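Local coordinates for lipoate-protein ligase 1 (Plasmodium falciparum, PDB 5T8U) that belongs to the lipoate-protein ligase family, with a catalytic domain of the lipoyl protein ligase A/B type that holds lipoic acid in its pocket, at residues Leu13-Asn18 with Lys41-Asn46; Phe227-Tyr232 with Pro238-Val243; Phe108-Asn113 with Leu122-Thr127; Gln71-Glu76 with Val87-Arg92. All coordinates share one frame; numbering follows the deposited sequence.

Contact 1 of 4, residues Leu13-Asn18 with Lys41-Asn46; sequences LVLVSN and KYLNIN
Leu13 and Leu43 point their side chains at each other and meet tip to tip, CD1 of Leu13 lying 3.9 Å from CD1 of Leu43. CD1 of Leu43 is the atom of that residue that meets both strand leucines. It stands 4.1 Å from CD2 of Leu13, so it touches both ends of the Leu13 fork. CD1 of Leu43 is also 4.1 Å from CD2 of Leu15, whose side chain meets that of Leu43 at a slant. The other branch of Leu13 is shared with Ile45: CD2 of Leu13 comes within 3.8 Å of Ile45 CD1, and here the two chains run past one another in opposite directions, touching alongside near their ends. Leu43 is the first residue to depart from helical geometry after helix 39-42. Its CG lies opposite the carbonyl carbon (chi1 -53°), an orientation that sends the fork across to the strand. The contact is wholly apolar and small, with 122 Å² buried in all; the three leucines are buried, while Ile45 lies at the exposed margin. Strand 13-17 runs parallel to both its neighbours in the large mixed sheet, strand 55-59 on one flank and 244-245 on the other. Leu13 and Leu15 also pack on Ile55, Ile45 reaches His244, and Leu43 rests on Ile252 of helix 250-253, joining the turn after helix 39-42 to the sheet near its edge strand 244-245.

Contact 2 of 4, residues Phe227-Tyr232 with Pro238-Val243; sequences FYEQNY and PNDITV
The carboxylate of Glu229 reaches across to the turn at Pro238-Asp240, and its OE2 makes all the close approaches between the two segments. It stops 4.0 Å from the carbonyl O of Pro238 and 4.2 Å from OD1 of Asp240. Both neighbours are oxygens and one belongs to a like charge, so the approach is probably somewhat unfavourable electrostatically. From CG outward the Glu229 chain is extended (chi2 177°), which carries the acid to the far segment. The facing residues are shaped by an inverse gamma turn centred on Asn239, closed by a weak bond of 3.1 Å from Asp240 N to Pro238 O. That turn belongs to the irregular connection between helix 213-227 and strand 244-245, whose two arms pass each other here with little contact: 64 Å² is buried in total. Close packing is found instead at the start of the first arm, where CD1 of Phe227 sits 3.5 Å above the ring plane of Tyr228, over its centre. Tyr228 also meets Phe224 edge-to-face and touches Pro54. On the solvent side, Pro238, Asn239 and Asp240 are exposed and touch a crystal neighbour, and Tyr232 is poorly ordered.

Contact 3 of 4, residues Phe108-Asn113 with Leu122-Thr127; sequences FTFLNN and LIILNT
The terminal methyl of Ile124 is set against two phenylalanine rings in two different ways. CD1 lies over a face of Phe108, 3.9 Å from the ring centroid and 19° off the ring normal, a CH-pi contact displaced toward the rim, where CZ is the nearest atom at 3.7 Å. Against Phe110 the same methyl comes at the edge, near the ring plane, 4.0 Å from CE2. The differing first torsions help to turn the rings differently toward it: Phe108 CG stands between the backbone N and the carbonyl carbon (chi1 64°), whereas Phe110 CG is opposite the carbonyl carbon (chi1 -67°). Ile123 makes a lighter contact, its CD1 4.4 Å from Phe110 CE1. The axes of strand 108-112 and helix 122-127 approach to 12.1 Å, and these side chains bridge the gap. Thr127 OG1 bonds at 2.9 Å to Ile123 O, approaching from the opposite face of the carbonyl plane to the helical N-H of Thr127. Phe108 also packs on Ile169 of strand 162-170, and Ile123 on Phe227 of helix 213-227. Helix 117-132 is thus held to the sheet across this contact by dispersion and CH-pi forces between buried groups, while the Thr127 hydroxyl satisfies its polarity within the helix.

Contact 4 of 4, residues Gln71-Glu76 with Val87-Arg92; sequences QNIWSE and VLVARR
Arg91 grips the backbone carbonyl of Gln71 end-on, both terminal nitrogens bonding to the single oxygen. NH1 lies 3.0 Å from Gln71 O, in the carbonyl plane and on a lone pair; NH2, at 3.1 Å, lies beyond the oxygen, nearly in line with the C=O bond. Neither bond is straight at the hydrogen (144° for NH1 and 137° for NH2), as expected when two donors fork onto one acceptor, here tilted out of the guanidinium plane. Beside this polar pair, Ile73 CD1 packs 3.8 Å from Val89 CG1, the two side chains meeting at a slant. The Arg91 chain leaves the backbone extended, then bends at chi3 (-63°), which turns the guanidinium toward Gln71. Further out, NH2 also bonds to Cys271 O and NH1 weakly to Lys69 O. Asn72, which follows Gln71, is the N-cap of helix 73-76: OD1 receives Ser75 N at 2.8 Å, in the carbonyl plane, and Ser75 OG at 2.9 Å from above that plane. Ile82 of helix 79-84 packs on Val89, and strand 88-90 borders the small sheet beside strand 64-66. Arg92, next to Arg91 in the chain, touches lipoic acid and bonds to Gly95 O and Gly97 O. A buried guanidinium shared among backbone carbonyls probably spreads its charge over several partial ones, and it ties the approach to helix 73-76 to the strand end that leads into the ligand pocket.

Contacts 1 and 3 reach the same large mixed sheet, contact 2 lies in the loop that leads to its edge strand 244-245, and strand 88-90 of contact 4 belongs to the small three-stranded sheet. Contacts 1 and 2 have centres 17 Å apart and touch where Val16 CG2 meets Val243 CG1 at 3.3 Å. Contacts 2 and 3, 14 Å apart, are joined by a probable hydrogen bond of 3.3 Å between Tyr228 OH and Asn112 ND2. Contact 4 stands across the chain's centre from contacts 2 and 3, about 39 Å and 26 Å away between centres. Lipoic acid is touched by Arg92 of contact 4 and lies about 7 Å from the side chain of Phe108 in contact 3.

Contact 1 of 4, residues Leu13-Asn18 with Lys41-Asn46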
# COMPACT_ATOMS: atom_id res chain seq x y z
N LEU A 13 15.17 -2.08 -12.36
CA LEU A 13 15.82 -2.62 -11.17
C LEU A 13 14.95 -3.67 -10.51
O LEU A 13 13.72 -3.54 -10.46
CB LEU A 13 16.13 -1.52 -10.15
CG LEU A 13 17.36 -0.65 -10.38
CD1 LEU A 13 17.38 0.50 -9.38
CD2 LEU A 13 18.64 -1.47 -10.26
N VAL A 14 15.60 -4.71 -10.00
CA VAL A 14 14.96 -5.76 -9.22
C VAL A 14 15.67 -5.80 -7.87
O VAL A 14 16.86 -6.13 -7.80
CB VAL A 14 15.03 -7.13 -9.92
CG1 VAL A 14 14.22 -8.16 -9.15
CG2 VAL A 14 14.54 -7.01 -11.36
N LEU A 15 14.94 -5.45 -6.81
CA LEU A 15 15.49 -5.36 -5.47
C LEU A 15 14.82 -6.40 -4.58
O LEU A 15 13.63 -6.71 -4.75
CB LEU A 15 15.28 -3.96 -4.89
CG LEU A 15 15.53 -2.80 -5.86
CD1 LEU A 15 15.26 -1.46 -5.18
CD2 LEU A 15 16.95 -2.84 -6.40
N VAL A 16 15.58 -6.94 -3.63
CA VAL A 16 15.11 -8.00 -2.75
C VAL A 16 15.55 -7.67 -1.33
O VAL A 16 16.64 -7.14 -1.12
CB VAL A 16 15.64 -9.38 -3.18
CG1 VAL A 16 15.19 -10.47 -2.21
CG2 VAL A 16 15.17 -9.70 -4.59
N SER A 17 14.69 -8.00 -0.36
CA SER A 17 15.02 -7.88 1.05
C SER A 17 14.79 -9.23 1.71
O SER A 17 13.66 -9.74 1.72
CB SER A 17 14.17 -6.80 1.73
OG SER A 17 14.35 -6.82 3.13
N ASN A 18 15.86 -9.82 2.26
CA ASN A 18 15.73 -11.07 2.99
C ASN A 18 15.28 -10.86 4.43
O ASN A 18 14.94 -11.84 5.10
CB ASN A 18 17.06 -11.83 2.98
CG ASN A 18 17.36 -12.45 1.63
OD1 ASN A 18 16.66 -13.37 1.19
ND2 ASN A 18 18.40 -11.97 0.97
N LYS A 41 22.84 5.87 -6.48
CA LYS A 41 23.94 6.22 -5.60
C LYS A 41 23.87 5.44 -4.29
O LYS A 41 24.91 5.00 -3.77
CB LYS A 41 23.94 7.72 -5.31
CG LYS A 41 25.10 8.17 -4.43
CD LYS A 41 25.09 9.68 -4.21
CE LYS A 41 26.24 10.11 -3.31
NZ LYS A 41 26.25 11.58 -3.06
N TYR A 42 22.67 5.25 -3.74
CA TYR A 42 22.54 4.45 -2.53
C TYR A 42 22.86 2.99 -2.80
O TYR A 42 23.54 2.34 -2.00
CB TYR A 42 21.14 4.62 -1.94
CG TYR A 42 20.97 5.97 -1.28
CD1 TYR A 42 21.30 6.15 0.06
CD2 TYR A 42 20.51 7.07 -1.99
CE1 TYR A 42 21.15 7.39 0.67
CE2 TYR A 42 20.36 8.30 -1.39
CZ TYR A 42 20.69 8.46 -0.06
OH TYR A 42 20.54 9.69 0.54
N LEU A 43 22.37 2.46 -3.92
CA LEU A 43 23.02 1.29 -4.49
C LEU A 43 24.41 1.70 -4.98
O LEU A 43 24.67 2.86 -5.28
CB LEU A 43 22.20 0.72 -5.65
CG LEU A 43 20.72 0.40 -5.38
CD1 LEU A 43 20.07 -0.13 -6.66
CD2 LEU A 43 20.57 -0.60 -4.25
N ASN A 44 25.31 0.72 -5.05
CA ASN A 44 26.68 0.99 -5.46
C ASN A 44 26.87 0.87 -6.97
O ASN A 44 27.98 0.56 -7.44
CB ASN A 44 27.64 0.05 -4.73
CG ASN A 44 27.61 0.25 -3.22
OD1 ASN A 44 27.61 1.38 -2.74
ND2 ASN A 44 27.57 -0.84 -2.48
N ILE A 45 25.82 1.12 -7.75
CA ILE A 45 25.87 1.00 -9.20
C ILE A 45 26.60 2.20 -9.79
O ILE A 45 27.71 2.07 -10.32
CB ILE A 45 24.45 0.87 -9.80
CG1 ILE A 45 23.78 -0.40 -9.27
CG2 ILE A 45 24.51 0.84 -11.32
CD1 ILE A 45 22.30 -0.50 -9.59
N ASN A 46 25.98 3.38 -9.70
CA ASN A 46 26.54 4.59 -10.27
C ASN A 46 26.58 5.68 -9.21
O ASN A 46 25.91 5.60 -8.17
CB ASN A 46 25.72 5.07 -11.48
CG ASN A 46 26.43 6.14 -12.29
OD1 ASN A 46 27.21 6.91 -11.75
ND2 ASN A 46 26.16 6.17 -13.58

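Contact 2 of 4, residues Phe227-Tyr232 with Pro238-Val243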
# COMPACT_ATOMS: atom_id res chain seq x y z
N PHE A 227 8.82 -7.93 -19.69
CA PHE A 227 7.83 -6.91 -19.99
C PHE A 227 8.50 -5.60 -20.39
O PHE A 227 8.06 -4.94 -21.34
CB PHE A 227 6.90 -6.68 -18.79
CG PHE A 227 5.90 -5.58 -19.01
CD1 PHE A 227 6.20 -4.27 -18.67
CD2 PHE A 227 4.66 -5.86 -19.56
CE1 PHE A 227 5.28 -3.26 -18.87
CE2 PHE A 227 3.73 -4.84 -19.77
CZ PHE A 227 4.05 -3.54 -19.42
N TYR A 228 9.57 -5.22 -19.69
CA TYR A 228 10.26 -3.98 -20.02
C TYR A 228 11.39 -4.17 -21.02
O TYR A 228 12.20 -3.26 -21.20
CB TYR A 228 10.78 -3.32 -18.74
CG TYR A 228 9.67 -2.78 -17.86
CD1 TYR A 228 8.83 -1.78 -18.31
CD2 TYR A 228 9.47 -3.28 -16.58
CE1 TYR A 228 7.81 -1.29 -17.51
CE2 TYR A 228 8.46 -2.80 -15.78
CZ TYR A 228 7.63 -1.80 -16.25
OH TYR A 228 6.63 -1.32 -15.44
N GLU A 229 11.46 -5.33 -21.68
CA GLU A 229 12.43 -5.57 -22.74
C GLU A 229 11.77 -5.72 -24.11
O GLU A 229 12.38 -6.25 -25.04
CB GLU A 229 13.27 -6.81 -22.42
CG GLU A 229 14.57 -6.50 -21.71
CD GLU A 229 15.34 -7.76 -21.35
OE1 GLU A 229 14.78 -8.86 -21.51
OE2 GLU A 229 16.51 -7.65 -20.92
N GLN A 230 10.53 -5.24 -24.26
CA GLN A 230 9.82 -5.38 -25.53
C GLN A 230 10.51 -4.59 -26.64
O GLN A 230 10.85 -5.14 -27.69
CB GLN A 230 8.37 -4.91 -25.38
CG GLN A 230 7.43 -5.94 -24.77
CD GLN A 230 5.98 -5.54 -24.92
OE1 GLN A 230 5.45 -5.46 -26.03
NE2 GLN A 230 5.31 -5.29 -23.80
N ASN A 231 10.72 -3.29 -26.42
CA ASN A 231 11.27 -2.43 -27.46
C ASN A 231 12.54 -3.01 -28.07
O ASN A 231 12.70 -3.02 -29.29
CB ASN A 231 11.55 -1.04 -26.90
CG ASN A 231 12.25 -0.13 -27.89
OD1 ASN A 231 11.87 -0.07 -29.06
ND2 ASN A 231 13.29 0.56 -27.44
N TYR A 232 13.44 -3.50 -27.23
CA TYR A 232 14.72 -4.01 -27.72
C TYR A 232 14.53 -5.31 -28.49
O TYR A 232 13.68 -6.14 -28.14
CB TYR A 232 15.68 -4.23 -26.56
CG TYR A 232 15.98 -2.98 -25.75
CD1 TYR A 232 16.77 -1.97 -26.28
CD2 TYR A 232 15.47 -2.82 -24.47
CE1 TYR A 232 17.04 -0.82 -25.55
CE2 TYR A 232 15.74 -1.68 -23.73
CZ TYR A 232 16.53 -0.69 -24.28
OH TYR A 232 16.80 0.45 -23.55
N PRO A 238 21.45 -9.07 -24.10
CA PRO A 238 21.62 -10.31 -23.33
C PRO A 238 20.32 -10.77 -22.70
O PRO A 238 19.49 -9.95 -22.28
CB PRO A 238 22.65 -9.92 -22.25
CG PRO A 238 23.28 -8.67 -22.73
CD PRO A 238 22.24 -7.96 -23.54
N ASN A 239 20.14 -12.09 -22.63
CA ASN A 239 19.01 -12.68 -21.93
C ASN A 239 19.40 -12.90 -20.47
O ASN A 239 19.65 -14.01 -20.01
CB ASN A 239 18.59 -13.99 -22.61
CG ASN A 239 17.19 -14.42 -22.23
OD1 ASN A 239 16.58 -13.87 -21.31
ND2 ASN A 239 16.67 -15.42 -22.94
N ASP A 240 19.46 -11.78 -19.74
CA ASP A 240 20.02 -11.77 -18.40
C ASP A 240 19.01 -11.18 -17.41
O ASP A 240 18.08 -10.47 -17.78
CB ASP A 240 21.32 -10.96 -18.34
CG ASP A 240 21.11 -9.50 -18.70
OD1 ASP A 240 20.12 -9.19 -19.39
OD2 ASP A 240 21.95 -8.66 -18.29
N ILE A 241 19.23 -11.51 -16.14
CA ILE A 241 18.44 -11.00 -15.03
C ILE A 241 19.41 -10.56 -13.94
O ILE A 241 20.44 -11.20 -13.72
CB ILE A 241 17.45 -12.06 -14.50
CG1 ILE A 241 16.23 -12.15 -15.43
CG2 ILE A 241 17.00 -11.74 -13.06
CD1 ILE A 241 15.28 -13.29 -15.10
N THR A 242 19.08 -9.46 -13.25
CA THR A 242 19.90 -8.93 -12.18
C THR A 242 19.04 -8.68 -10.95
O THR A 242 17.91 -8.20 -11.06
CB THR A 242 20.61 -7.64 -12.60
OG1 THR A 242 21.38 -7.88 -13.78
CG2 THR A 242 21.52 -7.13 -11.50
N VAL A 243 19.59 -9.01 -9.78
CA VAL A 243 18.85 -8.94 -8.52
C VAL A 243 19.75 -8.29 -7.48
O VAL A 243 20.87 -8.75 -7.25
CB VAL A 243 18.40 -10.33 -8.04
CG1 VAL A 243 17.65 -10.24 -6.71
CG2 VAL A 243 17.53 -11.00 -9.10

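Contact 3 of 4, residues Phe108-Asn113 with Leu122-Thr127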
# COMPACT_ATOMS: atom_id res chain seq x y z
N PHE A 108 5.01 -7.52 -3.09
CA PHE A 108 5.63 -6.88 -4.24
C PHE A 108 5.42 -5.38 -4.17
O PHE A 108 4.39 -4.90 -3.68
CB PHE A 108 5.06 -7.43 -5.55
CG PHE A 108 3.60 -7.14 -5.75
CD1 PHE A 108 3.19 -5.98 -6.39
CD2 PHE A 108 2.63 -8.02 -5.30
CE1 PHE A 108 1.85 -5.71 -6.58
CE2 PHE A 108 1.28 -7.75 -5.48
CZ PHE A 108 0.89 -6.59 -6.12
N THR A 109 6.40 -4.63 -4.68
CA THR A 109 6.34 -3.17 -4.69
C THR A 109 6.86 -2.69 -6.04
O THR A 109 8.05 -2.80 -6.33
CB THR A 109 7.16 -2.57 -3.55
OG1 THR A 109 6.67 -3.06 -2.30
CG2 THR A 109 7.09 -1.05 -3.57
N PHE A 110 5.95 -2.17 -6.87
CA PHE A 110 6.32 -1.55 -8.13
C PHE A 110 6.48 -0.05 -7.93
O PHE A 110 5.59 0.61 -7.38
CB PHE A 110 5.27 -1.82 -9.20
CG PHE A 110 5.16 -3.26 -9.61
CD1 PHE A 110 6.02 -3.79 -10.56
CD2 PHE A 110 4.19 -4.08 -9.06
CE1 PHE A 110 5.92 -5.11 -10.94
CE2 PHE A 110 4.09 -5.41 -9.44
CZ PHE A 110 4.96 -5.92 -10.38
N LEU A 111 7.61 0.49 -8.37
CA LEU A 111 7.83 1.93 -8.39
C LEU A 111 8.03 2.37 -9.84
O LEU A 111 8.77 1.73 -10.59
CB LEU A 111 9.05 2.34 -7.55
CG LEU A 111 9.10 1.80 -6.12
CD1 LEU A 111 10.34 2.32 -5.42
CD2 LEU A 111 7.85 2.19 -5.35
N ASN A 112 7.36 3.46 -10.22
CA ASN A 112 7.42 3.93 -11.60
C ASN A 112 7.45 5.45 -11.63
O ASN A 112 7.14 6.12 -10.65
CB ASN A 112 6.24 3.41 -12.42
CG ASN A 112 6.24 1.90 -12.57
OD1 ASN A 112 5.79 1.18 -11.69
ND2 ASN A 112 6.76 1.42 -13.70
N ASN A 113 7.85 5.98 -12.79
CA ASN A 113 7.81 7.43 -13.00
C ASN A 113 6.38 7.93 -13.12
O ASN A 113 6.04 9.00 -12.60
CB ASN A 113 8.61 7.79 -14.25
CG ASN A 113 8.52 9.26 -14.60
OD1 ASN A 113 8.24 10.10 -13.74
ND2 ASN A 113 8.75 9.58 -15.87
N LEU A 122 -0.58 -6.63 -15.28
CA LEU A 122 -0.37 -7.46 -16.46
C LEU A 122 0.91 -8.29 -16.32
O LEU A 122 0.96 -9.44 -16.78
CB LEU A 122 -0.31 -6.60 -17.72
CG LEU A 122 -0.06 -7.36 -19.03
CD1 LEU A 122 -1.14 -8.41 -19.26
CD2 LEU A 122 0.02 -6.41 -20.21
N ILE A 123 1.95 -7.72 -15.72
CA ILE A 123 3.15 -8.50 -15.44
C ILE A 123 2.82 -9.66 -14.52
O ILE A 123 3.25 -10.80 -14.76
CB ILE A 123 4.25 -7.59 -14.83
CG1 ILE A 123 4.69 -6.54 -15.85
CG2 ILE A 123 5.45 -8.43 -14.37
CD1 ILE A 123 5.61 -5.48 -15.28
N ILE A 124 2.04 -9.41 -13.47
CA ILE A 124 1.69 -10.48 -12.54
C ILE A 124 0.85 -11.55 -13.24
O ILE A 124 1.15 -12.75 -13.16
CB ILE A 124 0.97 -9.90 -11.31
CG1 ILE A 124 1.87 -8.86 -10.62
CG2 ILE A 124 0.60 -11.01 -10.33
CD1 ILE A 124 1.22 -8.14 -9.47
N LEU A 125 -0.20 -11.13 -13.95
CA LEU A 125 -1.05 -12.09 -14.64
C LEU A 125 -0.25 -12.92 -15.64
O LEU A 125 -0.43 -14.14 -15.74
CB LEU A 125 -2.20 -11.36 -15.34
CG LEU A 125 -3.19 -10.65 -14.43
CD1 LEU A 125 -4.11 -9.75 -15.23
CD2 LEU A 125 -4.00 -11.65 -13.62
N ASN A 126 0.63 -12.27 -16.41
CA ASN A 126 1.50 -13.01 -17.33
C ASN A 126 2.36 -14.01 -16.58
O ASN A 126 2.60 -15.12 -17.06
CB ASN A 126 2.37 -12.04 -18.12
CG ASN A 126 1.58 -11.25 -19.15
OD1 ASN A 126 0.49 -11.66 -19.57
ND2 ASN A 126 2.12 -10.11 -19.57
N THR A 127 2.86 -13.63 -15.40
CA THR A 127 3.59 -14.57 -14.56
C THR A 127 2.75 -15.81 -14.28
O THR A 127 3.13 -16.93 -14.66
CB THR A 127 4.02 -13.90 -13.25
OG1 THR A 127 4.93 -12.83 -13.53
CG2 THR A 127 4.68 -14.90 -12.30

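Contact 4 of 4, residues Gln71-Glu76 with Val87-Arg92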
# COMPACT_ATOMS: atom_id res chain seq x y z
N GLN A 71 -6.99 3.98 8.87
CA GLN A 71 -7.89 3.06 9.55
C GLN A 71 -7.78 3.21 11.06
O GLN A 71 -6.77 3.66 11.60
CB GLN A 71 -7.59 1.62 9.14
CG GLN A 71 -8.45 1.11 7.99
CD GLN A 71 -8.35 -0.40 7.83
OE1 GLN A 71 -7.25 -0.95 7.72
NE2 GLN A 71 -9.49 -1.07 7.82
N ASN A 72 -8.85 2.81 11.75
CA ASN A 72 -8.90 2.81 13.21
C ASN A 72 -8.52 1.41 13.70
O ASN A 72 -9.20 0.43 13.37
CB ASN A 72 -10.28 3.21 13.70
CG ASN A 72 -10.44 3.05 15.20
OD1 ASN A 72 -10.67 1.95 15.70
ND2 ASN A 72 -10.31 4.16 15.93
N ILE A 73 -7.45 1.33 14.49
CA ILE A 73 -6.93 0.03 14.90
C ILE A 73 -7.95 -0.72 15.75
O ILE A 73 -8.07 -1.95 15.66
CB ILE A 73 -5.59 0.21 15.65
CG1 ILE A 73 -4.96 -1.16 15.92
CG2 ILE A 73 -5.80 0.98 16.95
CD1 ILE A 73 -3.55 -1.09 16.47
N TRP A 74 -8.71 -0.00 16.58
CA TRP A 74 -9.59 -0.66 17.54
C TRP A 74 -10.80 -1.30 16.88
O TRP A 74 -11.37 -2.24 17.45
CB TRP A 74 -10.05 0.35 18.59
CG TRP A 74 -8.93 1.14 19.17
CD1 TRP A 74 -8.48 2.36 18.75
CD2 TRP A 74 -8.09 0.76 20.27
NE1 TRP A 74 -7.42 2.76 19.53
CE2 TRP A 74 -7.16 1.79 20.46
CE3 TRP A 74 -8.04 -0.36 21.10
CZ2 TRP A 74 -6.19 1.75 21.46
CZ3 TRP A 74 -7.08 -0.41 22.09
CH2 TRP A 74 -6.17 0.64 22.26
N SER A 75 -11.20 -0.83 15.70
CA SER A 75 -12.36 -1.38 15.01
C SER A 75 -12.02 -2.60 14.17
O SER A 75 -12.86 -3.49 14.01
CB SER A 75 -12.99 -0.32 14.11
OG SER A 75 -13.24 0.88 14.83
N GLU A 76 -10.80 -2.66 13.62
CA GLU A 76 -10.42 -3.74 12.72
C GLU A 76 -9.71 -4.88 13.43
O GLU A 76 -9.83 -6.04 13.02
CB GLU A 76 -9.51 -3.21 11.61
CG GLU A 76 -9.88 -1.83 11.09
CD GLU A 76 -11.30 -1.76 10.57
OE1 GLU A 76 -11.89 -2.83 10.30
OE2 GLU A 76 -11.83 -0.64 10.43
N VAL A 87 1.95 -11.35 17.62
CA VAL A 87 1.90 -10.84 16.26
C VAL A 87 2.25 -9.36 16.28
O VAL A 87 1.76 -8.60 17.13
CB VAL A 87 0.51 -11.07 15.63
CG1 VAL A 87 0.39 -10.39 14.27
CG2 VAL A 87 0.23 -12.56 15.50
N LEU A 88 3.09 -8.94 15.34
CA LEU A 88 3.49 -7.54 15.25
C LEU A 88 2.39 -6.72 14.60
O LEU A 88 1.57 -7.23 13.84
CB LEU A 88 4.79 -7.41 14.46
CG LEU A 88 5.99 -8.19 15.03
CD1 LEU A 88 7.18 -8.11 14.09
CD2 LEU A 88 6.36 -7.67 16.41
N VAL A 89 2.38 -5.43 14.92
CA VAL A 89 1.37 -4.50 14.42
C VAL A 89 2.07 -3.35 13.72
O VAL A 89 3.13 -2.89 14.16
CB VAL A 89 0.47 -3.97 15.57
CG1 VAL A 89 -0.54 -2.96 15.05
CG2 VAL A 89 -0.24 -5.13 16.26
N ALA A 90 1.49 -2.90 12.61
CA ALA A 90 2.08 -1.81 11.84
C ALA A 90 0.99 -1.04 11.12
O ALA A 90 -0.12 -1.53 10.91
CB ALA A 90 3.11 -2.34 10.83
N ARG A 91 1.33 0.20 10.75
CA ARG A 91 0.46 1.06 9.96
C ARG A 91 1.25 1.54 8.76
O ARG A 91 2.29 2.20 8.91
CB ARG A 91 -0.04 2.25 10.79
CG ARG A 91 -0.85 3.28 10.00
CD ARG A 91 -1.18 4.49 10.85
NE ARG A 91 -2.03 4.15 11.99
CZ ARG A 91 -3.36 4.22 12.00
NH1 ARG A 91 -4.03 4.63 10.93
NH2 ARG A 91 -4.03 3.88 13.09
N ARG A 92 0.77 1.21 7.56
CA ARG A 92 1.46 1.59 6.34
C ARG A 92 1.07 3.00 5.92
O ARG A 92 0.19 3.64 6.51
CB ARG A 92 1.15 0.58 5.23
CG ARG A 92 -0.33 0.39 4.95
CD ARG A 92 -0.57 -0.59 3.82
NE ARG A 92 -1.99 -0.70 3.50
CZ ARG A 92 -2.85 -1.53 4.09
NH1 ARG A 92 -4.12 -1.54 3.72
NH2 ARG A 92 -2.44 -2.36 5.04